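Local atomic coordinates of putative primary metabolism protein HVA1 (Cryptococcus neoformans, PDB entry 4P5N), a protein that may play a role in primary metabolism and is associated with fungal energy metabolism and virulence in mammals. Residues 11-16 against 70-75. Numbering follows the deposited sequence. Where two conformers were deposited one is given.
Sequences QNINVG and LTDLDK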
loop_
_atom_site.group_PDB
_atom_site.type_symbol
_atom_site.label_atom_id
_atom_site.label_comp_id
_atom_site.label_asym_id
_atom_site.label_seq_id
_atom_site.Cartn_x
_atom_site.Cartn_y
_atom_site.Cartn_z
ATOM N N GLN A 11 17.544 3.488 14.250
ATOM C CA GLN A 11 18.452 4.008 13.226
ATOM C C GLN A 11 17.690 4.840 12.213
ATOM O O GLN A 11 16.630 4.420 11.748
ATOM C CB GLN A 11 19.192 2.846 12.526
ATOM C CG GLN A 11 19.980 1.948 13.486
ATOM C CD GLN A 11 20.940 2.739 14.354
ATOM O OE1 GLN A 11 21.876 3.364 13.850
ATOM N NE2 GLN A 11 20.692 2.755 15.665
ATOM N N ASN A 12 18.231 6.014 11.873
ATOM C CA ASN A 12 17.616 6.881 10.879
ATOM C C ASN A 12 17.495 6.184 9.528
ATOM O O ASN A 12 18.480 5.612 9.020
ATOM C CB ASN A 12 18.433 8.173 10.735
ATOM C CG ASN A 12 18.474 8.992 12.025
ATOM O OD1 ASN A 12 17.506 9.005 12.793
ATOM N ND2 ASN A 12 19.575 9.710 12.251
ATOM N N ILE A 13 16.306 6.245 8.935
ATOM C CA ILE A 13 16.072 5.613 7.640
ATOM C C ILE A 13 16.205 6.663 6.543
ATOM O O ILE A 13 15.617 7.725 6.632
ATOM C CB ILE A 13 14.667 4.960 7.559
ATOM C CG1 ILE A 13 14.480 3.911 8.673
ATOM C CG2 ILE A 13 14.436 4.379 6.158
ATOM C CD1 ILE A 13 13.034 3.492 8.883
ATOM N N ASN A 14 16.987 6.353 5.514
ATOM C CA ASN A 14 17.188 7.262 4.396
ATOM C C ASN A 14 16.644 6.647 3.123
ATOM O O ASN A 14 16.683 5.419 2.949
ATOM C CB ASN A 14 18.679 7.560 4.210
ATOM C CG ASN A 14 19.291 8.247 5.409
ATOM O OD1 ASN A 14 18.715 9.186 5.973
ATOM N ND2 ASN A 14 20.476 7.792 5.804
ATOM N N VAL A 15 16.162 7.505 2.226
ATOM C CA VAL A 15 15.819 7.089 0.869
ATOM C C VAL A 15 17.037 6.416 0.233
ATOM O O VAL A 15 18.161 6.894 0.378
ATOM C CB VAL A 15 15.302 8.275 0.031
ATOM C CG1 VAL A 15 15.216 7.899 -1.440
ATOM C CG2 VAL A 15 13.944 8.725 0.564
ATOM N N GLY A 16 16.795 5.265 -0.400
ATOM C CA GLY A 16 17.834 4.432 -0.992
ATOM C C GLY A 16 18.377 3.332 -0.093
ATOM O O GLY A 16 19.112 2.460 -0.559
ATOM N N LEU A 70 10.325 -2.217 11.066
ATOM C CA LEU A 70 11.220 -2.776 10.077
ATOM C C LEU A 70 12.662 -2.522 10.463
ATOM O O LEU A 70 12.933 -1.752 11.386
ATOM C CB LEU A 70 10.870 -2.335 8.670
ATOM C CG LEU A 70 10.788 -0.854 8.391
ATOM C CD1 LEU A 70 12.142 -0.165 8.564
ATOM C CD2 LEU A 70 10.258 -0.532 6.999
ATOM N N THR A 71 13.581 -3.183 9.764
ATOM C CA THR A 71 15.008 -3.009 10.022
ATOM C C THR A 71 15.683 -2.410 8.806
ATOM O O THR A 71 15.493 -2.898 7.692
ATOM C CB THR A 71 15.670 -4.349 10.397
ATOM O OG1 THR A 71 14.997 -4.895 11.528
ATOM C CG2 THR A 71 17.169 -4.182 10.745
ATOM N N ASP A 72 16.458 -1.340 9.018
ATOM C CA ASP A 72 17.240 -0.747 7.937
ATOM C C ASP A 72 18.556 -1.520 7.892
ATOM O O ASP A 72 19.430 -1.332 8.749
ATOM C CB ASP A 72 17.467 0.736 8.222
ATOM C CG ASP A 72 18.141 1.475 7.087
ATOM O OD1 ASP A 72 19.045 0.898 6.420
ATOM O OD2 ASP A 72 17.793 2.679 6.925
ATOM N N LEU A 73 18.701 -2.393 6.894
ATOM C CA LEU A 73 19.891 -3.255 6.809
ATOM C C LEU A 73 21.172 -2.481 6.580
ATOM O O LEU A 73 22.245 -2.936 6.974
ATOM C CB LEU A 73 19.715 -4.323 5.716
ATOM C CG LEU A 73 18.524 -5.275 5.969
ATOM C CD1 LEU A 73 18.508 -6.372 4.914
ATOM C CD2 LEU A 73 18.508 -5.889 7.372
ATOM N N ASP A 74 21.053 -1.300 5.985
ATOM C CA ASP A 74 22.228 -0.460 5.753
ATOM C C ASP A 74 22.749 0.279 6.985
ATOM O O ASP A 74 23.792 0.925 6.929
ATOM C CB ASP A 74 21.959 0.504 4.600
ATOM C CG ASP A 74 21.866 -0.213 3.261
ATOM O OD1 ASP A 74 22.577 -1.212 3.059
ATOM O OD2 ASP A 74 21.100 0.215 2.394
ATOM N N LYS A 75 22.015 0.200 8.091
ATOM C CA LYS A 75 22.414 0.857 9.331
ATOM C C LYS A 75 22.765 -0.169 10.409
ATOM O O LYS A 75 22.955 0.180 11.573
ATOM C CB LYS A 75 21.310 1.792 9.819
ATOM C CG LYS A 75 21.014 2.932 8.857
ATOM C CD LYS A 75 22.185 3.900 8.787
ATOM C CE LYS A 75 21.942 5.011 7.782
ATOM N NZ LYS A 75 22.261 4.570 6.400
HETATM O O HOH W 1 21.964 6.005 4.035
HETATM O O HOH W 2 21.091 0.209 -0.362
#
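In this small SH3-like Tudor domain, the loop leading into strand 18-23 lies against the short edge strand 71-72 and the 3-10 turn after it, and Lys75 reaches across residues 11-14. Its CB packs 3.6 Å from Gln11 CB; further out, CG passes 3.7 Å from Asn12 O. In the conformer described, one of two, bends at chi2 (-68°) and chi4 (-82°) curl the chain over this carbonyl and bring the ammonium near the Asn14 amide. There, tentatively, a water accepts from Lys75 NZ at 2.8 Å and from Asn14 ND2. Asp17 OD2 accepts from Asn14 N and forms a weak, long ion pair with NZ. Asp72 points its CB toward the loop, and CG anti to the backbone N (chi1 -174°) carries OD2 to within 3.5 Å of Ile13 CA; OD1 accepts a weak bond from Asp74 N. Asp72 OD2 is also close to Asp17 OD2, a like-charge proximity that this lysine conformer may partly offset. On the buried side, Ile13 CD1 meets Leu70 CD1 at 3.8 Å, and both side chains reach Val53. At the far end a second water donates to both Gly16 O and Asp74 OD2, the latter at 2.8 Å; OD2 also receives the backbone N of Thr18. Apolar contact and water bridges thus join the loop to the C-terminal edge strand, which pairs with strand 18-23 in the five-stranded antiparallel sheet of this SH3-clan Tudor domain.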